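Local coordinates for protein oligogalacturonate lyase (Yersinia enterocolitica subsp. enterocolitica, PDB 3PE7) that binds manganese and probably cleaves short oligogalacturonates by beta-elimination in the cytoplasm, using a seven-bladed beta-propeller, at residues Tyr118-Trp130 against Gly141-Thr153. Residues are numbered along the deposited sequence; the frame is centred on the assembly and turned at random.
Sequences YQVPAEWVGYGTW and GIEIRREDWVPLT
The W149 indole is covered on one face by V125, whose CG1 sits 3.8 Å from the centroid of the five-membered ring of W149 and 15° off its normal, a CH-pi contact; the other face meets the backbone N of P151. On W130, the CA of G141 lies over one face, while OE2 of E143 approaches the ring edge in plane. R145 crosses W124: its CB stands over the six-membered ring, and the guanidinium, bent back at chi3, presents a face to CH2, with the two planes 49° apart. The Y127 and W149 rings meet only rim to rim, CD2 of Y127 to CZ3 of W149 at 3.8 Å.

The backbones that carry these groups pair antiparallel in the hairpin of strands 124-132 and 138-145, the first two of this four-stranded blade. V125 and I144 form a hydrogen-bonded pair, V125 N to I144 O and I144 N to V125 O both at 2.8 Å. R146 clasps the P121-W124 type I turn itself, gripping A122 O side-on: NE reaches it at 3.0 Å, nearly along the carbonyl axis, and NH2 at 3.1 Å, with the oxygen in the guanidinium plane. R146 N also donates a nearly straight hydrogen bond to E123 O at 2.9 Å.

E143, extended beyond CG, reaches back to Y118 on the preceding blade. Y118 OH donates a very short bond to OE2 of E143, 2.5 Å, with ring and carboxylate nearly coplanar (14°). Because OE1 of E143 forms a salt bridge with R169, the buried carboxylate is held through both oxygens; a donor hydroxyl and an arginine there would favour its ionised form while tying two blades together.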
loop_
_atom_site.group_PDB
_atom_site.type_symbol
_atom_site.label_atom_id
_atom_site.label_comp_id
_atom_site.label_asym_id
_atom_site.label_seq_id
_atom_site.Cartn_x
_atom_site.Cartn_y
_atom_site.Cartn_z
ATOM N N TYR A 118 7.826 5.547 18.625
ATOM C CA TYR A 118 6.694 5.094 19.434
ATOM C C TYR A 118 6.767 3.585 19.562
ATOM O O TYR A 118 7.129 2.906 18.594
ATOM C CB TYR A 118 5.346 5.503 18.799
ATOM C CG TYR A 118 4.108 4.904 19.448
ATOM C CD1 TYR A 118 3.434 3.829 18.856
ATOM C CD2 TYR A 118 3.594 5.424 20.647
ATOM C CE1 TYR A 118 2.294 3.277 19.432
ATOM C CE2 TYR A 118 2.434 4.879 21.238
ATOM C CZ TYR A 118 1.798 3.791 20.627
ATOM O OH TYR A 118 0.656 3.244 21.196
ATOM N N GLN A 119 6.433 3.076 20.751
ATOM C CA GLN A 119 6.323 1.638 20.967
ATOM C C GLN A 119 4.895 1.263 21.352
ATOM O O GLN A 119 4.325 1.819 22.304
ATOM C CB GLN A 119 7.300 1.168 22.047
ATOM C CG GLN A 119 7.220 -0.323 22.327
ATOM C CD GLN A 119 8.297 -0.795 23.267
ATOM O OE1 GLN A 119 8.088 -0.857 24.473
ATOM N NE2 GLN A 119 9.462 -1.115 22.726
ATOM N N VAL A 120 4.313 0.313 20.623
ATOM C CA VAL A 120 3.006 -0.201 20.983
ATOM C C VAL A 120 3.150 -0.807 22.387
ATOM O O VAL A 120 4.057 -1.615 22.612
ATOM C CB VAL A 120 2.511 -1.263 19.980
ATOM C CG1 VAL A 120 1.146 -1.815 20.396
ATOM C CG2 VAL A 120 2.448 -0.661 18.542
ATOM N N PRO A 121 2.299 -0.375 23.332
ATOM C CA PRO A 121 2.475 -0.860 24.717
ATOM C C PRO A 121 2.137 -2.349 24.881
ATOM O O PRO A 121 1.483 -2.935 24.017
ATOM C CB PRO A 121 1.567 0.063 25.554
ATOM C CG PRO A 121 0.618 0.696 24.597
ATOM C CD PRO A 121 1.224 0.633 23.211
ATOM N N ALA A 122 2.601 -2.931 25.992
ATOM C CA ALA A 122 2.554 -4.380 26.275
ATOM C C ALA A 122 1.231 -5.101 26.054
ATOM O O ALA A 122 1.219 -6.240 25.571
ATOM C CB ALA A 122 3.018 -4.640 27.730
ATOM N N GLU A 123 0.137 -4.451 26.441
ATOM C CA GLU A 123 -1.186 -5.081 26.460
ATOM C C GLU A 123 -1.887 -5.041 25.106
ATOM O O GLU A 123 -3.043 -5.442 24.993
ATOM C CB GLU A 123 -2.079 -4.373 27.482
ATOM C CG GLU A 123 -1.762 -4.683 28.947
ATOM C CD GLU A 123 -2.869 -4.206 29.893
ATOM O OE1 GLU A 123 -2.569 -3.410 30.812
ATOM O OE2 GLU A 123 -4.040 -4.637 29.723
ATOM N N TRP A 124 -1.176 -4.543 24.099
ATOM C CA TRP A 124 -1.723 -4.319 22.765
ATOM C C TRP A 124 -0.764 -4.849 21.698
ATOM O O TRP A 124 0.427 -5.042 21.957
ATOM C CB TRP A 124 -1.990 -2.821 22.548
ATOM C CG TRP A 124 -2.999 -2.259 23.524
ATOM C CD1 TRP A 124 -2.748 -1.807 24.784
ATOM C CD2 TRP A 124 -4.403 -2.112 23.312
ATOM N NE1 TRP A 124 -3.911 -1.388 25.378
ATOM C CE2 TRP A 124 -4.949 -1.570 24.499
ATOM C CE3 TRP A 124 -5.255 -2.382 22.236
ATOM C CZ2 TRP A 124 -6.304 -1.277 24.634
ATOM C CZ3 TRP A 124 -6.616 -2.113 22.370
ATOM C CH2 TRP A 124 -7.132 -1.566 23.571
ATOM N N VAL A 125 -1.313 -5.094 20.509
ATOM C CA VAL A 125 -0.551 -5.548 19.345
ATOM C C VAL A 125 -0.880 -4.619 18.164
ATOM O O VAL A 125 -2.053 -4.402 17.844
ATOM C CB VAL A 125 -0.897 -7.012 18.961
ATOM C CG1 VAL A 125 -0.004 -7.499 17.823
ATOM C CG2 VAL A 125 -0.780 -7.941 20.168
ATOM N N GLY A 126 0.162 -4.087 17.529
ATOM C CA GLY A 126 -0.026 -3.284 16.318
ATOM C C GLY A 126 -0.634 -4.143 15.214
ATOM O O GLY A 126 -0.226 -5.289 15.008
ATOM N N TYR A 127 -1.625 -3.589 14.523
ATOM C CA TYR A 127 -2.264 -4.250 13.393
ATOM C C TYR A 127 -2.205 -3.379 12.142
ATOM O O TYR A 127 -2.595 -2.217 12.163
ATOM C CB TYR A 127 -3.716 -4.637 13.690
ATOM C CG TYR A 127 -4.426 -5.148 12.455
ATOM C CD1 TYR A 127 -5.290 -4.323 11.722
ATOM C CD2 TYR A 127 -4.187 -6.444 11.978
ATOM C CE1 TYR A 127 -5.925 -4.786 10.558
ATOM C CE2 TYR A 127 -4.810 -6.908 10.817
ATOM C CZ TYR A 127 -5.679 -6.074 10.120
ATOM O OH TYR A 127 -6.279 -6.521 8.978
ATOM N N GLY A 128 -1.716 -3.956 11.053
ATOM C CA GLY A 128 -1.633 -3.245 9.769
ATOM C C GLY A 128 -0.574 -2.155 9.716
ATOM O O GLY A 128 0.431 -2.186 10.449
ATOM N N THR A 129 -0.810 -1.175 8.843
ATOM C CA THR A 129 0.202 -0.199 8.461
ATOM C C THR A 129 -0.062 1.158 9.132
ATOM O O THR A 129 -1.189 1.615 9.153
ATOM C CB THR A 129 0.221 -0.036 6.922
ATOM O OG1 THR A 129 0.465 -1.324 6.318
ATOM C CG2 THR A 129 1.319 0.914 6.485
ATOM N N TRP A 130 0.984 1.767 9.676
ATOM C CA TRP A 130 0.883 3.135 10.217
ATOM C C TRP A 130 1.015 4.118 9.059
ATOM O O TRP A 130 1.920 3.969 8.216
ATOM C CB TRP A 130 1.987 3.374 11.246
ATOM C CG TRP A 130 1.810 2.541 12.458
ATOM C CD1 TRP A 130 2.200 1.244 12.624
ATOM C CD2 TRP A 130 1.164 2.929 13.678
ATOM N NE1 TRP A 130 1.843 0.798 13.886
ATOM C CE2 TRP A 130 1.205 1.815 14.550
ATOM C CE3 TRP A 130 0.547 4.109 14.118
ATOM C CZ2 TRP A 130 0.666 1.853 15.849
ATOM C CZ3 TRP A 130 0.002 4.143 15.408
ATOM C CH2 TRP A 130 0.071 3.023 16.257
ATOM N N GLY A 141 -2.826 4.531 13.149
ATOM C CA GLY A 141 -2.668 3.075 13.061
ATOM C C GLY A 141 -3.639 2.378 13.988
ATOM O O GLY A 141 -4.298 3.024 14.801
ATOM N N ILE A 142 -3.716 1.053 13.881
ATOM C CA ILE A 142 -4.614 0.257 14.714
ATOM C C ILE A 142 -3.817 -0.546 15.732
ATOM O O ILE A 142 -2.785 -1.100 15.406
ATOM C CB ILE A 142 -5.463 -0.727 13.865
ATOM C CG1 ILE A 142 -6.298 0.018 12.812
ATOM C CG2 ILE A 142 -6.383 -1.594 14.746
ATOM C CD1 ILE A 142 -7.280 1.034 13.370
ATOM N N GLU A 143 -4.303 -0.579 16.968
ATOM C CA GLU A 143 -3.796 -1.513 17.976
ATOM C C GLU A 143 -4.933 -2.398 18.452
ATOM O O GLU A 143 -6.068 -1.937 18.629
ATOM C CB GLU A 143 -3.184 -0.755 19.158
ATOM C CG GLU A 143 -1.915 0.022 18.780
ATOM C CD GLU A 143 -1.390 0.888 19.900
ATOM O OE1 GLU A 143 -1.987 0.888 21.009
ATOM O OE2 GLU A 143 -0.358 1.551 19.663
ATOM N N ILE A 144 -4.638 -3.682 18.635
ATOM C CA ILE A 144 -5.653 -4.657 19.044
ATOM C C ILE A 144 -5.252 -5.197 20.411
ATOM O O ILE A 144 -4.070 -5.431 20.658
ATOM C CB ILE A 144 -5.765 -5.818 18.019
ATOM C CG1 ILE A 144 -6.100 -5.247 16.624
ATOM C CG2 ILE A 144 -6.783 -6.883 18.499
ATOM C CD1 ILE A 144 -6.429 -6.287 15.518
ATOM N N ARG A 145 -6.220 -5.354 21.308
ATOM C CA ARG A 145 -5.895 -5.832 22.644
ATOM C C ARG A 145 -5.248 -7.209 22.517
ATOM O O ARG A 145 -5.733 -8.048 21.764
ATOM C CB ARG A 145 -7.146 -5.889 23.528
ATOM C CG ARG A 145 -6.802 -6.000 24.997
ATOM C CD ARG A 145 -8.038 -6.123 25.883
ATOM N NE ARG A 145 -8.889 -4.935 25.841
ATOM C CZ ARG A 145 -8.608 -3.771 26.432
ATOM N NH1 ARG A 145 -7.488 -3.606 27.127
ATOM N NH2 ARG A 145 -9.467 -2.760 26.338
ATOM N N ARG A 146 -4.148 -7.421 23.234
ATOM C CA ARG A 146 -3.396 -8.685 23.126
ATOM C C ARG A 146 -4.286 -9.912 23.351
ATOM O O ARG A 146 -4.163 -10.915 22.642
ATOM C CB ARG A 146 -2.216 -8.718 24.105
ATOM C CG ARG A 146 -1.402 -10.022 24.012
ATOM C CD ARG A 146 -0.208 -10.026 24.938
ATOM N NE ARG A 146 0.749 -8.988 24.576
ATOM C CZ ARG A 146 1.585 -9.047 23.543
ATOM N NH1 ARG A 146 1.593 -10.096 22.731
ATOM N NH2 ARG A 146 2.409 -8.033 23.318
ATOM N N GLU A 147 -5.156 -9.831 24.359
ATOM C CA GLU A 147 -6.118 -10.891 24.681
ATOM C C GLU A 147 -6.960 -11.305 23.489
ATOM O O GLU A 147 -7.379 -12.470 23.380
ATOM C CB GLU A 147 -7.079 -10.409 25.768
ATOM C CG GLU A 147 -6.980 -11.088 27.098
ATOM C CD GLU A 147 -8.295 -10.950 27.857
ATOM O OE1 GLU A 147 -8.799 -11.970 28.400
ATOM O OE2 GLU A 147 -8.840 -9.818 27.869
ATOM N N ASP A 148 -7.227 -10.336 22.613
ATOM C CA ASP A 148 -8.092 -10.534 21.454
ATOM C C ASP A 148 -7.306 -10.825 20.179
ATOM O O ASP A 148 -7.898 -11.199 19.167
ATOM C CB ASP A 148 -8.943 -9.286 21.218
ATOM C CG ASP A 148 -9.978 -9.074 22.294
ATOM O OD1 ASP A 148 -10.225 -10.020 23.086
ATOM O OD2 ASP A 148 -10.566 -7.966 22.341
ATOM N N TRP A 149 -5.990 -10.647 20.222
ATOM C CA TRP A 149 -5.170 -10.830 19.032
ATOM C C TRP A 149 -4.764 -12.280 18.831
ATOM O O TRP A 149 -4.449 -12.978 19.798
ATOM C CB TRP A 149 -3.910 -9.960 19.088
ATOM C CG TRP A 149 -2.988 -10.205 17.918
ATOM C CD1 TRP A 149 -1.736 -10.776 17.951
ATOM C CD2 TRP A 149 -3.263 -9.928 16.540
ATOM N NE1 TRP A 149 -1.217 -10.843 16.680
ATOM C CE2 TRP A 149 -2.126 -10.325 15.796
ATOM C CE3 TRP A 149 -4.365 -9.385 15.858
ATOM C CZ2 TRP A 149 -2.059 -10.205 14.401
ATOM C CZ3 TRP A 149 -4.291 -9.252 14.466
ATOM C CH2 TRP A 149 -3.147 -9.666 13.756
ATOM N N VAL A 150 -4.796 -12.720 17.575
ATOM C CA VAL A 150 -4.188 -13.981 17.162
ATOM C C VAL A 150 -3.396 -13.708 15.870
ATOM O O VAL A 150 -3.790 -12.844 15.080
ATOM C CB VAL A 150 -5.240 -15.092 16.925
ATOM C CG1 VAL A 150 -6.085 -15.337 18.186
ATOM C CG2 VAL A 150 -6.134 -14.769 15.737
ATOM N N PRO A 151 -2.278 -14.439 15.649
ATOM C CA PRO A 151 -1.533 -14.300 14.395
ATOM C C PRO A 151 -2.389 -14.711 13.190
ATOM O O PRO A 151 -2.954 -15.810 13.173
ATOM C CB PRO A 151 -0.350 -15.276 14.569
ATOM C CG PRO A 151 -0.234 -15.514 16.017
ATOM C CD PRO A 151 -1.609 -15.348 16.603
ATOM N N LEU A 152 -2.515 -13.824 12.202
ATOM C CA LEU A 152 -3.423 -14.087 11.084
ATOM C C LEU A 152 -2.627 -14.621 9.906
ATOM O O LEU A 152 -2.437 -13.933 8.882
ATOM C CB LEU A 152 -4.188 -12.814 10.719
ATOM C CG LEU A 152 -5.107 -12.301 11.843
ATOM C CD1 LEU A 152 -5.738 -10.950 11.466
ATOM C CD2 LEU A 152 -6.188 -13.327 12.210
ATOM N N THR A 153 -2.160 -15.857 10.064
ATOM C CA THR A 153 -1.134 -16.401 9.171
ATOM C C THR A 153 -1.686 -17.098 7.931
ATOM O O THR A 153 -0.918 -17.488 7.042
ATOM C CB THR A 153 -0.194 -17.359 9.917
ATOM O OG1 THR A 153 -0.960 -18.445 10.448
ATOM C CG2 THR A 153 0.555 -16.621 11.045
HETATM O O HOH W 1 -3.066 0.163 10.896
HETATM O O HOH W 2 -1.072 -0.027 13.300
#